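Local coordinates for cellulase CEL9M (Clostridium cellulolyticum, PDB 1IA6), which probably hydrolyses internal beta-1,4-glucosidic linkages of cellulose, as a family 9 glycoside hydrolase whose catalytic module carries bound zinc and calcium, at residues Y350-H364 with K379-P393. Numbering follows the deposited sequence.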
loop_
_atom_site.group_PDB
_atom_site.type_symbol
_atom_site.label_atom_id
_atom_site.label_comp_id
_atom_site.label_asym_id
_atom_site.label_seq_id
_atom_site.Cartn_x
_atom_site.Cartn_y
_atom_site.Cartn_z
ATOM N N TYR A 350 6.603 15.117 7.750
ATOM C CA TYR A 350 6.117 13.843 8.256
ATOM C C TYR A 350 6.701 12.663 7.489
ATOM O O TYR A 350 6.330 11.506 7.715
ATOM C CB TYR A 350 4.590 13.826 8.256
ATOM C CG TYR A 350 4.044 14.620 9.421
ATOM C CD1 TYR A 350 4.248 14.187 10.728
ATOM C CD2 TYR A 350 3.382 15.833 9.225
ATOM C CE1 TYR A 350 3.814 14.939 11.816
ATOM C CE2 TYR A 350 2.940 16.598 10.310
ATOM C CZ TYR A 350 3.160 16.143 11.600
ATOM O OH TYR A 350 2.730 16.880 12.681
ATOM N N ILE A 351 7.626 12.972 6.583
ATOM C CA ILE A 351 8.331 11.949 5.825
ATOM C C ILE A 351 9.742 11.942 6.409
ATOM O O ILE A 351 10.465 12.934 6.316
ATOM C CB ILE A 351 8.417 12.285 4.321
ATOM C CG1 ILE A 351 7.019 12.281 3.696
ATOM C CG2 ILE A 351 9.294 11.264 3.614
ATOM C CD1 ILE A 351 7.017 12.665 2.228
ATOM N N ILE A 352 10.129 10.837 7.032
ATOM C CA ILE A 352 11.455 10.752 7.633
ATOM C C ILE A 352 12.563 10.925 6.593
ATOM O O ILE A 352 12.485 10.382 5.492
ATOM C CB ILE A 352 11.635 9.403 8.366
ATOM C CG1 ILE A 352 10.670 9.331 9.555
ATOM C CG2 ILE A 352 13.079 9.244 8.843
ATOM C CD1 ILE A 352 10.678 7.997 10.270
ATOM N N GLY A 353 13.586 11.701 6.942
ATOM C CA GLY A 353 14.697 11.913 6.030
ATOM C C GLY A 353 14.475 12.974 4.968
ATOM O O GLY A 353 15.349 13.218 4.132
ATOM N N TYR A 354 13.303 13.597 4.989
ATOM C CA TYR A 354 12.976 14.647 4.030
ATOM C C TYR A 354 12.612 15.923 4.776
ATOM O O TYR A 354 12.037 15.872 5.860
ATOM C CB TYR A 354 11.798 14.210 3.143
ATOM C CG TYR A 354 11.263 15.296 2.231
ATOM C CD1 TYR A 354 10.441 16.311 2.724
ATOM C CD2 TYR A 354 11.594 15.319 0.876
ATOM C CE1 TYR A 354 9.963 17.320 1.891
ATOM C CE2 TYR A 354 11.120 16.323 0.035
ATOM C CZ TYR A 354 10.308 17.318 0.550
ATOM O OH TYR A 354 9.846 18.316 -0.276
ATOM N N GLY A 355 12.962 17.068 4.200
ATOM C CA GLY A 355 12.620 18.335 4.822
ATOM C C GLY A 355 13.299 18.611 6.148
ATOM O O GLY A 355 14.493 18.369 6.302
ATOM N N SER A 356 12.549 19.112 7.121
ATOM C CA SER A 356 13.160 19.427 8.404
ATOM C C SER A 356 12.491 18.854 9.647
ATOM O O SER A 356 11.312 18.503 9.641
ATOM C CB SER A 356 13.293 20.949 8.548
ATOM O OG SER A 356 12.036 21.591 8.433
ATOM N N ASN A 357 13.283 18.769 10.712
ATOM C CA ASN A 357 12.853 18.275 12.013
ATOM C C ASN A 357 11.942 17.055 11.961
ATOM O O ASN A 357 10.886 17.037 12.591
ATOM C CB ASN A 357 12.160 19.401 12.784
ATOM C CG ASN A 357 12.216 19.193 14.280
ATOM O OD1 ASN A 357 13.235 18.747 14.815
ATOM N ND2 ASN A 357 11.135 19.530 14.969
ATOM N N TRP A 358 12.363 16.026 11.231
ATOM C CA TRP A 358 11.562 14.814 11.097
ATOM C C TRP A 358 11.600 13.909 12.329
ATOM O O TRP A 358 12.425 14.087 13.226
ATOM C CB TRP A 358 12.006 14.036 9.853
ATOM C CG TRP A 358 13.451 13.630 9.856
ATOM C CD1 TRP A 358 14.031 12.673 10.638
ATOM C CD2 TRP A 358 14.492 14.151 9.021
ATOM N NE1 TRP A 358 15.368 12.563 10.339
ATOM C CE2 TRP A 358 15.677 13.458 9.351
ATOM C CE3 TRP A 358 14.538 15.134 8.023
ATOM C CZ2 TRP A 358 16.898 13.716 8.717
ATOM C CZ3 TRP A 358 15.753 15.390 7.394
ATOM C CH2 TRP A 358 16.916 14.683 7.745
ATOM N N CYS A 359 10.689 12.942 12.359
ATOM C CA CYS A 359 10.568 11.991 13.463
ATOM C C CYS A 359 11.859 11.207 13.701
ATOM O O CYS A 359 12.443 10.666 12.764
ATOM C CB CYS A 359 9.413 11.031 13.156
ATOM S SG CYS A 359 9.156 9.705 14.356
ATOM N N ILE A 360 12.307 11.141 14.953
ATOM C CA ILE A 360 13.532 10.416 15.278
ATOM C C ILE A 360 13.270 9.111 16.028
ATOM O O ILE A 360 14.204 8.356 16.313
ATOM C CB ILE A 360 14.500 11.278 16.131
ATOM C CG1 ILE A 360 13.844 11.635 17.463
ATOM C CG2 ILE A 360 14.889 12.534 15.367
ATOM C CD1 ILE A 360 14.760 12.391 18.417
ATOM N N HIS A 361 12.001 8.846 16.331
ATOM C CA HIS A 361 11.604 7.635 17.048
ATOM C C HIS A 361 10.619 6.761 16.262
ATOM O O HIS A 361 9.577 6.376 16.789
ATOM C CB HIS A 361 10.957 8.009 18.389
ATOM C CG HIS A 361 11.918 8.551 19.402
ATOM N ND1 HIS A 361 12.708 7.739 20.189
ATOM C CD2 HIS A 361 12.214 9.824 19.759
ATOM C CE1 HIS A 361 13.448 8.488 20.988
ATOM N NE2 HIS A 361 13.167 9.757 20.748
ATOM N N PRO A 362 10.928 6.433 14.998
ATOM C CA PRO A 362 9.980 5.594 14.252
ATOM C C PRO A 362 9.819 4.211 14.891
ATOM O O PRO A 362 10.785 3.639 15.394
ATOM C CB PRO A 362 10.610 5.516 12.866
ATOM C CG PRO A 362 12.091 5.566 13.175
ATOM C CD PRO A 362 12.157 6.666 14.219
ATOM N N HIS A 363 8.596 3.686 14.884
ATOM C CA HIS A 363 8.340 2.363 15.445
ATOM C C HIS A 363 8.742 1.355 14.371
ATOM O O HIS A 363 7.900 0.821 13.652
ATOM C CB HIS A 363 6.858 2.215 15.788
ATOM C CG HIS A 363 6.529 0.941 16.498
ATOM N ND1 HIS A 363 7.148 0.563 17.670
ATOM C CD2 HIS A 363 5.650 -0.045 16.202
ATOM C CE1 HIS A 363 6.665 -0.602 18.065
ATOM N NE2 HIS A 363 5.754 -0.992 17.192
ATOM N N HIS A 364 10.043 1.109 14.266
ATOM C CA HIS A 364 10.581 0.206 13.254
ATOM C C HIS A 364 11.804 -0.502 13.837
ATOM O O HIS A 364 12.803 0.132 14.174
ATOM C CB HIS A 364 10.944 1.034 12.015
ATOM C CG HIS A 364 11.285 0.223 10.802
ATOM N ND1 HIS A 364 12.544 -0.291 10.578
ATOM C CD2 HIS A 364 10.541 -0.127 9.726
ATOM C CE1 HIS A 364 12.562 -0.919 9.415
ATOM N NE2 HIS A 364 11.358 -0.833 8.877
ATOM N N LYS A 379 15.778 4.424 22.841
ATOM C CA LYS A 379 16.647 5.469 22.312
ATOM C C LYS A 379 16.238 5.824 20.886
ATOM O O LYS A 379 15.508 5.073 20.239
ATOM C CB LYS A 379 18.104 4.997 22.310
ATOM C CG LYS A 379 18.655 4.637 23.681
ATOM C CD LYS A 379 20.080 4.100 23.580
ATOM C CE LYS A 379 21.041 5.149 23.037
ATOM N NZ LYS A 379 22.440 4.637 22.934
ATOM N N PRO A 380 16.698 6.982 20.382
ATOM C CA PRO A 380 16.366 7.411 19.020
ATOM C C PRO A 380 16.913 6.402 18.015
ATOM O O PRO A 380 17.978 5.821 18.233
ATOM C CB PRO A 380 17.063 8.765 18.905
ATOM C CG PRO A 380 17.044 9.272 20.320
ATOM C CD PRO A 380 17.427 8.043 21.099
ATOM N N ALA A 381 16.187 6.198 16.921
ATOM C CA ALA A 381 16.599 5.255 15.885
ATOM C C ALA A 381 18.048 5.471 15.455
ATOM O O ALA A 381 18.451 6.588 15.136
ATOM C CB ALA A 381 15.677 5.373 14.680
ATOM N N LYS A 382 18.819 4.389 15.437
ATOM C CA LYS A 382 20.224 4.439 15.048
ATOM C C LYS A 382 20.386 4.724 13.555
ATOM O O LYS A 382 21.318 5.416 13.146
ATOM C CB LYS A 382 20.902 3.108 15.395
ATOM C CG LYS A 382 22.407 3.078 15.179
ATOM C CD LYS A 382 22.989 1.701 15.498
ATOM C CE LYS A 382 22.735 1.300 16.946
ATOM N NZ LYS A 382 23.216 -0.085 17.241
ATOM N N HIS A 383 19.467 4.200 12.747
ATOM C CA HIS A 383 19.523 4.378 11.297
ATOM C C HIS A 383 18.412 5.282 10.763
ATOM O O HIS A 383 17.325 5.337 11.329
ATOM C CB HIS A 383 19.445 3.009 10.621
ATOM C CG HIS A 383 20.466 2.035 11.121
ATOM N ND1 HIS A 383 21.818 2.204 10.915
ATOM C CD2 HIS A 383 20.333 0.891 11.833
ATOM C CE1 HIS A 383 22.475 1.205 11.476
ATOM N NE2 HIS A 383 21.599 0.394 12.042
ATOM N N LEU A 384 18.694 5.988 9.672
ATOM C CA LEU A 384 17.718 6.890 9.066
ATOM C C LEU A 384 16.778 6.121 8.136
ATOM O O LEU A 384 17.209 5.561 7.125
ATOM C CB LEU A 384 18.434 7.994 8.282
ATOM C CG LEU A 384 17.537 9.061 7.640
ATOM C CD1 LEU A 384 16.810 9.844 8.724
ATOM C CD2 LEU A 384 18.376 10.001 6.787
ATOM N N LEU A 385 15.494 6.101 8.486
ATOM C CA LEU A 385 14.479 5.396 7.703
ATOM C C LEU A 385 13.919 6.323 6.619
ATOM O O LEU A 385 12.762 6.729 6.656
ATOM C CB LEU A 385 13.358 4.918 8.636
ATOM C CG LEU A 385 12.246 4.021 8.078
ATOM C CD1 LEU A 385 12.839 2.741 7.520
ATOM C CD2 LEU A 385 11.258 3.695 9.190
ATOM N N THR A 386 14.763 6.638 5.645
ATOM C CA THR A 386 14.409 7.534 4.552
ATOM C C THR A 386 13.101 7.204 3.832
ATOM O O THR A 386 12.882 6.067 3.416
ATOM C CB THR A 386 15.540 7.565 3.508
ATOM O OG1 THR A 386 16.765 7.937 4.154
ATOM C CG2 THR A 386 15.225 8.566 2.397
ATOM N N GLY A 387 12.242 8.214 3.698
ATOM C CA GLY A 387 10.981 8.055 2.985
ATOM C C GLY A 387 9.758 7.542 3.728
ATOM O O GLY A 387 8.665 7.520 3.164
ATOM N N ALA A 388 9.914 7.148 4.986
ATOM C CA ALA A 388 8.779 6.623 5.738
ATOM C C ALA A 388 7.776 7.691 6.159
ATOM O O ALA A 388 8.148 8.730 6.699
ATOM C CB ALA A 388 9.272 5.873 6.980
ATOM N N LEU A 389 6.499 7.422 5.901
ATOM C CA LEU A 389 5.429 8.324 6.309
ATOM C C LEU A 389 5.005 7.839 7.698
ATOM O O LEU A 389 4.620 6.678 7.863
ATOM C CB LEU A 389 4.242 8.227 5.343
ATOM C CG LEU A 389 3.010 9.072 5.691
ATOM C CD1 LEU A 389 3.329 10.556 5.531
ATOM C CD2 LEU A 389 1.858 8.693 4.783
ATOM N N VAL A 390 5.085 8.707 8.702
ATOM C CA VAL A 390 4.695 8.298 10.049
ATOM C C VAL A 390 3.190 8.426 10.266
ATOM O O VAL A 390 2.481 9.007 9.444
ATOM C CB VAL A 390 5.436 9.121 11.127
ATOM C CG1 VAL A 390 6.932 8.875 11.021
ATOM C CG2 VAL A 390 5.127 10.597 10.968
ATOM N N GLY A 391 2.705 7.871 11.375
ATOM C CA GLY A 391 1.284 7.934 11.674
ATOM C C GLY A 391 0.713 9.332 11.526
ATOM O O GLY A 391 -0.269 9.539 10.811
ATOM N N GLY A 392 1.325 10.301 12.200
ATOM C CA GLY A 392 0.842 11.666 12.101
ATOM C C GLY A 392 0.444 12.283 13.432
ATOM O O GLY A 392 0.566 11.646 14.475
ATOM N N PRO A 393 -0.050 13.531 13.418
ATOM C CA PRO A 393 -0.477 14.285 14.603
ATOM C C PRO A 393 -1.909 14.017 15.049
ATOM O O PRO A 393 -2.650 13.286 14.390
ATOM C CB PRO A 393 -0.302 15.725 14.150
ATOM C CG PRO A 393 -0.804 15.648 12.728
ATOM C CD PRO A 393 -0.153 14.366 12.205
HETATM O O HOH W 1 16.754 8.685 14.768
HETATM O O HOH W 2 12.853 5.026 19.609
#
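Pro380 lies alongside the imidazole of His361, its CG 3.7 Å from CE1 of the histidine, while a water lying in the plane of the imidazole joins His361 ND1 to Lys379 O. Ala381 N then donates to Ile360 O (3.0 Å), and a second water bridges that same oxygen to Ala381 O; the methyl of Ala381 rests against Pro362 CD. Ile360 N hydrogen-bonds Asp401 OD2, a predicted active-site residue, which puts this end of the contact beside the probable catalytic centre. Leu384 presents CD1 to the indole of Trp358, 3.5 Å from NE1, and also to Ile352 CG2. Leu385, its CG turned away from the backbone N (chi1 -174°), lays CD1 over the centre of the His364 ring in a CH-pi contact and CD2 against His364 CG; His364 NE2 hydrogen-bonds Asn20 OD1, and ND1 caps the following helix at Ala367 N. Two type II turns, 351-354 and 385-388, meet next: Gly387 N donates to Ile352 O (2.8 Å) and Ile352 N to Ala388 O. Beyond the single Ile351-Leu389 bridge, Val390 N donates an almost straight hydrogen bond to Tyr350 O; Val390 CG1 packs on Ile352 CD1 and Cys359 CB, CG2 at the Tyr350 ring edge. Pro393 CD finally covers one face of that ring. The loops precede and follow helix 365-368, packing on helices 6-15, 306-323 and 327-341 of the family 9 (alpha/alpha)6 barrel.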